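Local coordinates for aldolase (Escherichia coli, PDB 6VOP), which is of unestablished function but is named a putative aldolase and belongs to the class II aldolase and adducin N-terminal domain family, at residues T16-S21 against E172-A177; A95-H100 against N179-L184; L84-N89 against Q148-L153; L61-A66 against W70-K75. The protein carries 2 engineered substitutions. All coordinates share one frame; numbering follows the deposited sequence.

Contact 1: residues T16-S21 against E172-A177; sequences TRIASS and ESLQEA
With CG1 anti to its own carbonyl carbon (chi1 -74°) and CD1 carried straight on beyond it, Ile18 extends toward Leu174, whose CG swings away from its backbone N (chi1 -174°). The two side chains therefore meet tip to tip, Ile18 CD1 lying 3.8 Å from Leu174 CG and 4.0 Å from Leu174 CD2. Isoleucine suits this place because its CG1-CD1 arm is long enough to bridge the gap between helix 7-24 and helix 174-194, the CA atoms of Ile18 and Gln175 being 7.9 Å apart. Beside this apolar meeting lie two polar side chains. Gln175 bends at chi2 (70°), which folds its amide back toward the first helix, and Gln175 OE1 comes within 3.9 Å of Ile18 CD1. The same oxygen stands 3.6 Å from Arg17 NH1, too far for a hydrogen bond, and meets the guanidinium obliquely; the side chains cross at about a right angle, and the amide and guanidinium planes are only slightly tilted from one another. One face of the Arg17 guanidinium rests near its rim on Ile18 CG1, while Gln175 NE2 has a weak hydrogen bond with Asn179. Ser173 suits the start of helix 174-194 as its N-cap, its OG accepting from Glu176 N at 3.1 Å. Asn55 and Cys52 of a second subunit pack on Arg17 and Gln175, so that these polar ends border a subunit interface. On the inner side Leu174 settles against Ala95 and Val97 of strand 95-99 and Leu37 of strand 33-38, and the paired helices lie over the central sheet.

Contact 2: residues A95-H100 against N179-L184; sequences AVVHLH and NNMEEL
Met181 carries the whole approach of helix 179-184 to Val97 and Leu99 of strand 95-99. Its CB already lies 4.1 Å from Val97 CG1, and CG keeps the same 4.1 Å from that methyl. From there the chain turns twice, at chi2 (71°) and again about the bond to SD (chi3 73°), and the two bends carry the terminal methyl on to the strand backbone. Met181 CE then lies 3.8 Å from Val97 CG1 and 3.4 Å from Val97 O. Met181 CE also lies 3.9 Å from Leu99 N, with Leu99 CB a little farther off. The flexible, unbranched methionine can thus follow the strand backbone, while Val97, with CG1 anti to its backbone N, offers a compact methyl suited to a beta strand. No hydrogen bond crosses the contact. Strand and helix axes come within 9.2 Å at a crossing angle of -36°, leaving about one side-chain layer between them. His98 leaves the strand on the other side and uses ND1 to bond Pro167 O; with His100 and His165 it forms a cluster consistent with the three-histidine metal site of class II aldolases of this fold, though no metal is modelled. Met181 also packs on Pro167 and Val169 of the neighbouring strand 166-171, and Val97 touches Leu35 of strand 33-38, so helix 174-194 covers the middle of the sheet across all three strands.

Contact 3: residues L84-N89 against Q148-L153; sequences LALYRN and QDLAEL
Leu86 lays its CD2 methyl over the backbone and base of Leu150, 3.6 Å from Leu150 O and 3.8 Å from Leu150 CB. The CB of Leu86 does not aim at the other helix; it is the branched end that comes across, a distance for which leucine is long enough. The CB atoms of Ala85 and Ala151 come within 4.1 Å, that of Ala85 pointing at the other helix. Such small residues let the backbones come close, the two CA atoms being 5.1 Å apart and the helix axes 8.2 Å, with an angle of 26° between nearly parallel directions. Asn89 closes the far end. Its CG lies beside the backbone N (chi1 -71°), which points the amide at Ala85 O and Ala151. One N-H of Asn89 ND2 is bonded to Ala85 O at 3.0 Å, in the carbonyl plane and nearly straight at 164°, and this bond fixes the rotation of the amide. So held, Asn89 ND2 lies against the Ala151 methyl, 3.5 Å from Ala151 CB. On the sheet side, Leu86 and Leu150 rest on Phe160 of strand 159-162, and Leu86 reaches Val96 of strand 95-99, so helices 80-89 and 144-153 lie side by side on the sheet.

Contact 4: residues L61-A66 against W70-K75; sequences LSKVAA and WLSGDK
Ser72 O is gripped from opposite faces of its carbonyl plane: Lys63 N donates across the hairpin at 3.1 Å, and Trp70 NE1 comes from two residues back at 2.9 Å. Trp70 CG lies anti to its backbone N (chi1 173°), carrying the indole to this oxygen, which sits in the ring plane at the edge; a weak second bond runs from NE1 to Gly73 O. One ring face is covered near its rim by Lys75 CA, 3.5 Å above it, so the large indole lies along the chain that follows its strand. Lys63 O is the second shared acceptor, taking Leu71 N at 2.8 Å, nearly along the C=O axis, and Ser72 N weakly at 3.4 Å. Leu71 and Ser72 thus both face Lys63, a classic beta bulge in an antiparallel hairpin: Lys63 pairs with Ser72, while Val64 pairs with Trp70 one step out of register. Within this chain strand 70-72 is one of the two outermost strands of the mixed sheet, and strand 62-64 joins it to strand 44-46 through backbone bonds of Ser62 with Ala46 and Val64 with Leu44. Leu71 lays CD1 beside Ala65 CB at 4.0 Å, an apolar touch beside the bulge. At the other end Gly73 has a positive phi (72°), natural without a side chain, and its bare CA makes a CA-H...O contact of 3.6 Å with Leu61 O. Ser62, small enough to sit beside the departing chain, donates from OG to Asp74 O at 2.8 Å, above the carbonyl plane, while the Asp74 carboxylate forms a salt bridge with Arg60.

Contacts 1 and 2 share helix 174-194 and have centres 9 Å apart; Ala177 CB, from contact 1, packs 3.9 Å from Val97 CG2 of contact 2. Contact 3 lies on the opposite face of strand 95-99, its centre 17 Å from that of contact 2, and Leu86 CD1 meets Val96 CG1 at 3.9 Å. Contact 4 lies at one edge of the sheet, touching contact 3 where Leu84 CD2 is 3.5 Å from Ala65 O, and contact 1 where Leu61 meets Thr16. The possible metal site involves contact 2 directly, through His98 and His100; Leu86 of contact 3 lies near it without touching, whereas the centre of contact 4 is about 22 Å from that of contact 2.

Contact 1: residues T16-S21 against E172-A177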
# COMPACT_ATOMS: atom_id res chain seq x y z
N THR A 16 -16.05 -13.60 -5.15
CA THR A 16 -15.15 -13.03 -6.15
C THR A 16 -14.82 -11.58 -5.83
O THR A 16 -13.65 -11.17 -5.91
CB THR A 16 -15.79 -13.14 -7.54
OG1 THR A 16 -16.00 -14.51 -7.87
CG2 THR A 16 -14.90 -12.49 -8.59
N ARG A 17 -15.83 -10.80 -5.45
CA ARG A 17 -15.60 -9.38 -5.16
C ARG A 17 -14.71 -9.21 -3.93
O ARG A 17 -13.75 -8.43 -3.96
CB ARG A 17 -16.94 -8.67 -4.96
CG ARG A 17 -16.86 -7.16 -4.85
CD ARG A 17 -17.14 -6.69 -3.44
NE ARG A 17 -18.47 -7.09 -2.98
CZ ARG A 17 -18.93 -6.91 -1.75
NH1 ARG A 17 -18.16 -6.32 -0.84
NH2 ARG A 17 -20.15 -7.31 -1.42
N ILE A 18 -15.02 -9.93 -2.85
CA ILE A 18 -14.23 -9.82 -1.63
C ILE A 18 -12.81 -10.33 -1.86
O ILE A 18 -11.84 -9.75 -1.34
CB ILE A 18 -14.93 -10.57 -0.48
CG1 ILE A 18 -16.14 -9.77 0.00
CG2 ILE A 18 -13.97 -10.84 0.67
CD1 ILE A 18 -16.76 -10.32 1.27
N ALA A 19 -12.66 -11.40 -2.64
CA ALA A 19 -11.32 -11.92 -2.93
C ALA A 19 -10.48 -10.89 -3.66
O ALA A 19 -9.31 -10.68 -3.33
CB ALA A 19 -11.43 -13.21 -3.74
N SER A 20 -11.06 -10.24 -4.67
CA SER A 20 -10.33 -9.22 -5.42
C SER A 20 -9.91 -8.07 -4.51
O SER A 20 -8.80 -7.55 -4.63
CB SER A 20 -11.19 -8.71 -6.58
OG SER A 20 -10.61 -7.58 -7.19
N SER A 21 -10.79 -7.68 -3.58
CA SER A 21 -10.45 -6.61 -2.64
C SER A 21 -9.22 -6.97 -1.81
O SER A 21 -8.32 -6.15 -1.63
CB SER A 21 -11.65 -6.33 -1.74
OG SER A 21 -11.40 -5.21 -0.91
N GLU A 172 -19.85 -15.39 10.93
CA GLU A 172 -21.22 -15.77 10.63
C GLU A 172 -21.65 -15.33 9.23
O GLU A 172 -22.78 -15.61 8.83
CB GLU A 172 -22.17 -15.20 11.68
CG GLU A 172 -21.81 -15.63 13.11
CD GLU A 172 -22.90 -15.29 14.13
OE1 GLU A 172 -22.55 -14.85 15.25
OE2 GLU A 172 -24.09 -15.48 13.82
N SER A 173 -20.76 -14.66 8.50
CA SER A 173 -20.97 -14.31 7.10
C SER A 173 -19.60 -14.01 6.51
O SER A 173 -18.64 -13.72 7.23
CB SER A 173 -21.91 -13.12 6.94
OG SER A 173 -21.29 -11.90 7.32
N LEU A 174 -19.51 -14.09 5.18
CA LEU A 174 -18.24 -13.82 4.52
C LEU A 174 -17.77 -12.39 4.78
O LEU A 174 -16.58 -12.16 5.01
CB LEU A 174 -18.35 -14.07 3.01
CG LEU A 174 -17.03 -13.94 2.25
CD1 LEU A 174 -15.97 -14.84 2.87
CD2 LEU A 174 -17.21 -14.26 0.78
N GLN A 175 -18.70 -11.43 4.77
CA GLN A 175 -18.34 -10.06 5.09
C GLN A 175 -17.82 -9.95 6.52
O GLN A 175 -16.84 -9.25 6.78
CB GLN A 175 -19.54 -9.14 4.88
CG GLN A 175 -19.21 -7.65 4.92
CD GLN A 175 -18.40 -7.20 3.72
OE1 GLN A 175 -18.87 -7.25 2.58
NE2 GLN A 175 -17.18 -6.74 3.96
N GLU A 176 -18.46 -10.66 7.45
CA GLU A 176 -18.02 -10.61 8.84
C GLU A 176 -16.64 -11.23 9.00
O GLU A 176 -15.77 -10.66 9.67
CB GLU A 176 -19.03 -11.31 9.75
CG GLU A 176 -18.80 -11.06 11.22
CD GLU A 176 -19.57 -12.01 12.11
OE1 GLU A 176 -18.94 -12.88 12.75
OE2 GLU A 176 -20.82 -11.89 12.16
N ALA A 177 -16.42 -12.40 8.39
CA ALA A 177 -15.11 -13.03 8.48
C ALA A 177 -14.03 -12.20 7.79
O ALA A 177 -12.88 -12.18 8.24
CB ALA A 177 -15.16 -14.43 7.87

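Contact 2: residues A95-H100 against N179-L184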
# COMPACT_ATOMS: atom_id res chain seq x y z
N ALA A 95 -18.46 -18.85 7.38
CA ALA A 95 -17.49 -18.48 6.37
C ALA A 95 -16.10 -18.50 6.98
O ALA A 95 -15.92 -18.17 8.16
CB ALA A 95 -17.79 -17.09 5.77
N VAL A 96 -15.11 -18.89 6.18
CA VAL A 96 -13.73 -19.00 6.61
C VAL A 96 -12.85 -18.22 5.64
O VAL A 96 -12.92 -18.44 4.43
CB VAL A 96 -13.27 -20.46 6.70
CG1 VAL A 96 -11.82 -20.54 7.18
CG2 VAL A 96 -14.18 -21.26 7.63
N VAL A 97 -12.03 -17.32 6.18
CA VAL A 97 -11.08 -16.54 5.39
C VAL A 97 -9.68 -16.92 5.84
O VAL A 97 -9.34 -16.79 7.03
CB VAL A 97 -11.32 -15.03 5.55
CG1 VAL A 97 -10.18 -14.24 4.91
CG2 VAL A 97 -12.65 -14.63 4.94
N HIS A 98 -8.87 -17.41 4.90
CA HIS A 98 -7.50 -17.84 5.19
C HIS A 98 -6.56 -17.14 4.21
O HIS A 98 -6.59 -17.42 3.01
CB HIS A 98 -7.37 -19.36 5.08
CG HIS A 98 -5.95 -19.84 5.10
ND1 HIS A 98 -5.00 -19.32 5.95
CD2 HIS A 98 -5.33 -20.79 4.37
CE1 HIS A 98 -3.85 -19.93 5.74
NE2 HIS A 98 -4.02 -20.83 4.79
N LEU A 99 -5.74 -16.24 4.73
CA LEU A 99 -4.76 -15.51 3.94
C LEU A 99 -3.41 -15.55 4.65
O LEU A 99 -3.33 -15.81 5.85
CB LEU A 99 -5.18 -14.06 3.71
CG LEU A 99 -6.52 -13.81 3.02
CD1 LEU A 99 -6.80 -12.33 2.91
CD2 LEU A 99 -6.54 -14.46 1.65
N HIS A 100 -2.35 -15.32 3.89
CA HIS A 100 -1.00 -15.19 4.45
C HIS A 100 -0.59 -13.72 4.50
O HIS A 100 0.47 -13.33 4.01
CB HIS A 100 -0.01 -16.01 3.65
CG HIS A 100 -0.41 -17.44 3.47
ND1 HIS A 100 0.15 -18.25 2.51
CD2 HIS A 100 -1.32 -18.20 4.12
CE1 HIS A 100 -0.40 -19.45 2.57
NE2 HIS A 100 -1.29 -19.45 3.54
N ASN A 179 -14.10 -8.80 7.54
CA ASN A 179 -13.86 -7.68 8.44
C ASN A 179 -13.05 -8.11 9.66
O ASN A 179 -12.15 -7.39 10.11
CB ASN A 179 -15.19 -7.07 8.88
CG ASN A 179 -15.91 -6.38 7.75
OD1 ASN A 179 -15.30 -5.99 6.75
ND2 ASN A 179 -17.22 -6.22 7.90
N ASN A 180 -13.35 -9.29 10.20
CA ASN A 180 -12.57 -9.81 11.33
C ASN A 180 -11.12 -10.05 10.94
O ASN A 180 -10.20 -9.70 11.69
CB ASN A 180 -13.21 -11.09 11.86
CG ASN A 180 -14.51 -10.85 12.59
OD1 ASN A 180 -14.83 -9.71 12.94
ND2 ASN A 180 -15.26 -11.91 12.82
N MET A 181 -10.90 -10.65 9.76
CA MET A 181 -9.54 -10.83 9.28
C MET A 181 -8.82 -9.49 9.15
O MET A 181 -7.64 -9.37 9.49
CB MET A 181 -9.55 -11.57 7.94
CG MET A 181 -8.25 -11.46 7.15
SD MET A 181 -6.91 -12.41 7.88
CE MET A 181 -7.41 -14.08 7.47
N GLU A 182 -9.53 -8.46 8.67
CA GLU A 182 -8.90 -7.17 8.47
C GLU A 182 -8.51 -6.51 9.79
O GLU A 182 -7.47 -5.84 9.86
CB GLU A 182 -9.83 -6.26 7.67
CG GLU A 182 -9.88 -6.61 6.18
CD GLU A 182 -10.78 -5.68 5.38
OE1 GLU A 182 -11.79 -6.16 4.83
OE2 GLU A 182 -10.47 -4.48 5.31
N GLU A 183 -9.30 -6.70 10.85
CA GLU A 183 -8.96 -6.12 12.14
C GLU A 183 -7.87 -6.91 12.85
O GLU A 183 -7.10 -6.34 13.63
CB GLU A 183 -10.20 -6.02 13.04
CG GLU A 183 -10.03 -5.11 14.24
CD GLU A 183 -10.16 -3.64 13.89
OE1 GLU A 183 -9.27 -2.85 14.27
OE2 GLU A 183 -11.16 -3.27 13.23
N LEU A 184 -7.78 -8.22 12.60
CA LEU A 184 -6.69 -9.01 13.17
C LEU A 184 -5.35 -8.62 12.54
O LEU A 184 -4.37 -8.36 13.24
CB LEU A 184 -6.96 -10.50 12.99
CG LEU A 184 -5.79 -11.44 13.27
CD1 LEU A 184 -5.34 -11.33 14.72
CD2 LEU A 184 -6.15 -12.87 12.92

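Contact 3: residues L84-N89 against Q148-L153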
# COMPACT_ATOMS: atom_id res chain seq x y z
N LEU A 84 -13.56 -27.43 6.48
CA LEU A 84 -14.63 -28.33 6.89
C LEU A 84 -14.54 -28.68 8.37
O LEU A 84 -15.57 -28.90 9.02
CB LEU A 84 -14.60 -29.60 6.04
CG LEU A 84 -14.95 -29.44 4.56
CD1 LEU A 84 -14.24 -30.49 3.73
CD2 LEU A 84 -16.45 -29.53 4.37
N ALA A 85 -13.33 -28.75 8.91
CA ALA A 85 -13.17 -29.02 10.34
C ALA A 85 -13.79 -27.92 11.19
O ALA A 85 -14.36 -28.20 12.25
CB ALA A 85 -11.69 -29.19 10.68
N LEU A 86 -13.71 -26.67 10.73
CA LEU A 86 -14.28 -25.57 11.49
C LEU A 86 -15.80 -25.57 11.43
O LEU A 86 -16.47 -25.30 12.43
CB LEU A 86 -13.72 -24.24 10.98
CG LEU A 86 -12.20 -24.11 11.09
CD1 LEU A 86 -11.71 -22.89 10.32
CD2 LEU A 86 -11.78 -24.04 12.55
N TYR A 87 -16.36 -25.88 10.26
CA TYR A 87 -17.81 -25.93 10.13
C TYR A 87 -18.40 -27.07 10.94
O TYR A 87 -19.50 -26.94 11.49
CB TYR A 87 -18.21 -26.06 8.66
CG TYR A 87 -17.86 -24.86 7.80
CD1 TYR A 87 -18.41 -23.61 8.06
CD2 TYR A 87 -17.00 -24.98 6.73
CE1 TYR A 87 -18.10 -22.51 7.28
CE2 TYR A 87 -16.68 -23.89 5.94
CZ TYR A 87 -17.23 -22.66 6.21
OH TYR A 87 -16.91 -21.58 5.42
N ARG A 88 -17.70 -28.20 11.02
CA ARG A 88 -18.21 -29.37 11.72
C ARG A 88 -18.13 -29.25 13.24
O ARG A 88 -18.72 -30.08 13.94
CB ARG A 88 -17.45 -30.62 11.28
CG ARG A 88 -17.82 -31.12 9.90
CD ARG A 88 -17.36 -32.55 9.68
NE ARG A 88 -15.94 -32.63 9.35
CZ ARG A 88 -15.47 -32.76 8.11
NH1 ARG A 88 -16.31 -32.83 7.09
NH2 ARG A 88 -14.16 -32.82 7.91
N ASN A 89 -17.43 -28.24 13.76
CA ASN A 89 -17.27 -28.09 15.20
C ASN A 89 -17.71 -26.73 15.70
O ASN A 89 -17.49 -26.40 16.88
CB ASN A 89 -15.81 -28.35 15.60
CG ASN A 89 -15.44 -29.82 15.49
OD1 ASN A 89 -15.53 -30.57 16.47
ND2 ASN A 89 -15.02 -30.24 14.30
N GLN A 148 -7.05 -31.20 12.47
CA GLN A 148 -7.44 -31.81 13.74
C GLN A 148 -7.32 -30.82 14.89
O GLN A 148 -8.16 -30.80 15.79
CB GLN A 148 -6.58 -33.05 14.01
CG GLN A 148 -6.76 -34.17 13.00
CD GLN A 148 -5.66 -35.21 13.08
OE1 GLN A 148 -4.79 -35.14 13.94
NE2 GLN A 148 -5.70 -36.19 12.18
N ASP A 149 -6.27 -29.99 14.87
CA ASP A 149 -6.12 -28.98 15.92
C ASP A 149 -7.19 -27.91 15.81
O ASP A 149 -7.75 -27.48 16.82
CB ASP A 149 -4.72 -28.37 15.85
CG ASP A 149 -3.63 -29.35 16.22
OD1 ASP A 149 -3.96 -30.44 16.73
OD2 ASP A 149 -2.45 -29.03 15.99
N LEU A 150 -7.47 -27.45 14.59
CA LEU A 150 -8.50 -26.43 14.40
C LEU A 150 -9.87 -26.93 14.81
O LEU A 150 -10.71 -26.14 15.26
CB LEU A 150 -8.52 -25.96 12.94
CG LEU A 150 -7.42 -24.97 12.55
CD1 LEU A 150 -7.46 -24.69 11.06
CD2 LEU A 150 -7.58 -23.67 13.34
N ALA A 151 -10.12 -28.24 14.68
CA ALA A 151 -11.39 -28.79 15.13
C ALA A 151 -11.51 -28.76 16.65
O ALA A 151 -12.62 -28.67 17.19
CB ALA A 151 -11.57 -30.22 14.62
N GLU A 152 -10.38 -28.82 17.36
CA GLU A 152 -10.43 -28.78 18.82
C GLU A 152 -10.76 -27.38 19.33
O GLU A 152 -11.46 -27.23 20.33
CB GLU A 152 -9.10 -29.27 19.41
CG GLU A 152 -8.69 -30.66 18.98
CD GLU A 152 -9.25 -31.75 19.88
OE1 GLU A 152 -10.12 -31.44 20.72
OE2 GLU A 152 -8.82 -32.92 19.74
N LEU A 153 -10.27 -26.36 18.64
CA LEU A 153 -10.44 -24.98 19.07
C LEU A 153 -11.61 -24.28 18.38
O LEU A 153 -11.86 -23.11 18.66
CB LEU A 153 -9.16 -24.18 18.82
CG LEU A 153 -7.87 -24.76 19.40
CD1 LEU A 153 -6.66 -24.18 18.68
CD2 LEU A 153 -7.78 -24.50 20.89

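Contact 4: residues L61-A66 against W70-K75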
# COMPACT_ATOMS: atom_id res chain seq x y z
N LEU A 61 -16.01 -21.40 -9.13
CA LEU A 61 -15.78 -21.60 -7.71
C LEU A 61 -16.19 -23.01 -7.30
O LEU A 61 -17.18 -23.55 -7.80
CB LEU A 61 -16.56 -20.56 -6.90
CG LEU A 61 -16.02 -19.13 -6.91
CD1 LEU A 61 -17.01 -18.16 -6.28
CD2 LEU A 61 -14.68 -19.07 -6.20
N SER A 62 -15.42 -23.60 -6.39
CA SER A 62 -15.66 -24.97 -5.98
C SER A 62 -16.93 -25.07 -5.13
O SER A 62 -17.34 -24.11 -4.47
CB SER A 62 -14.47 -25.52 -5.20
OG SER A 62 -13.26 -25.32 -5.91
N LYS A 63 -17.54 -26.25 -5.16
CA LYS A 63 -18.73 -26.56 -4.38
C LYS A 63 -18.50 -27.90 -3.70
O LYS A 63 -18.35 -28.92 -4.37
CB LYS A 63 -19.98 -26.59 -5.27
CG LYS A 63 -21.30 -26.52 -4.53
CD LYS A 63 -22.45 -26.29 -5.50
CE LYS A 63 -23.80 -26.46 -4.82
NZ LYS A 63 -24.91 -26.53 -5.82
N VAL A 64 -18.44 -27.89 -2.37
CA VAL A 64 -18.12 -29.08 -1.58
C VAL A 64 -19.23 -29.32 -0.57
O VAL A 64 -19.71 -28.38 0.07
CB VAL A 64 -16.75 -28.94 -0.88
CG1 VAL A 64 -16.39 -30.23 -0.15
CG2 VAL A 64 -15.67 -28.57 -1.88
N ALA A 65 -19.62 -30.58 -0.42
CA ALA A 65 -20.62 -30.95 0.57
C ALA A 65 -20.01 -30.98 1.97
O ALA A 65 -18.80 -30.90 2.15
CB ALA A 65 -21.24 -32.31 0.23
N ALA A 66 -20.88 -31.11 2.97
CA ALA A 66 -20.42 -31.10 4.36
C ALA A 66 -19.50 -32.27 4.66
O ALA A 66 -18.61 -32.15 5.51
CB ALA A 66 -21.62 -31.11 5.31
N TRP A 70 -16.38 -33.32 -3.31
CA TRP A 70 -16.28 -32.29 -4.34
C TRP A 70 -17.43 -32.46 -5.33
O TRP A 70 -17.50 -33.48 -6.04
CB TRP A 70 -14.92 -32.38 -5.02
CG TRP A 70 -14.73 -31.50 -6.22
CD1 TRP A 70 -15.41 -30.35 -6.51
CD2 TRP A 70 -13.79 -31.69 -7.28
NE1 TRP A 70 -14.95 -29.82 -7.70
CE2 TRP A 70 -13.96 -30.63 -8.18
CE3 TRP A 70 -12.82 -32.66 -7.55
CZ2 TRP A 70 -13.19 -30.51 -9.34
CZ3 TRP A 70 -12.06 -32.54 -8.70
CH2 TRP A 70 -12.25 -31.47 -9.58
N LEU A 71 -18.32 -31.48 -5.39
CA LEU A 71 -19.55 -31.56 -6.17
C LEU A 71 -19.44 -30.93 -7.55
O LEU A 71 -19.75 -31.58 -8.55
CB LEU A 71 -20.71 -30.90 -5.40
CG LEU A 71 -21.12 -31.57 -4.08
CD1 LEU A 71 -22.21 -30.79 -3.38
CD2 LEU A 71 -21.55 -33.01 -4.33
N SER A 72 -19.00 -29.68 -7.63
CA SER A 72 -18.92 -28.98 -8.90
C SER A 72 -17.78 -27.97 -8.85
O SER A 72 -17.09 -27.84 -7.83
CB SER A 72 -20.25 -28.29 -9.24
OG SER A 72 -20.46 -27.17 -8.41
N GLY A 73 -17.60 -27.25 -9.95
CA GLY A 73 -16.55 -26.25 -10.04
C GLY A 73 -15.17 -26.88 -10.15
O GLY A 73 -15.00 -28.10 -10.19
N ASP A 74 -14.16 -26.01 -10.19
CA ASP A 74 -12.78 -26.46 -10.25
C ASP A 74 -12.39 -27.17 -8.96
O ASP A 74 -13.12 -27.16 -7.96
CB ASP A 74 -11.85 -25.27 -10.50
CG ASP A 74 -11.83 -24.84 -11.95
OD1 ASP A 74 -12.33 -25.60 -12.81
OD2 ASP A 74 -11.30 -23.75 -12.24
N LYS A 75 -11.23 -27.80 -9.00
CA LYS A 75 -10.72 -28.54 -7.84
C LYS A 75 -10.55 -27.59 -6.66
O LYS A 75 -9.86 -26.57 -6.79
CB LYS A 75 -9.40 -29.21 -8.19
CG LYS A 75 -8.73 -29.93 -7.03
CD LYS A 75 -9.47 -31.19 -6.64
CE LYS A 75 -8.53 -32.39 -6.56
NZ LYS A 75 -7.12 -31.97 -6.34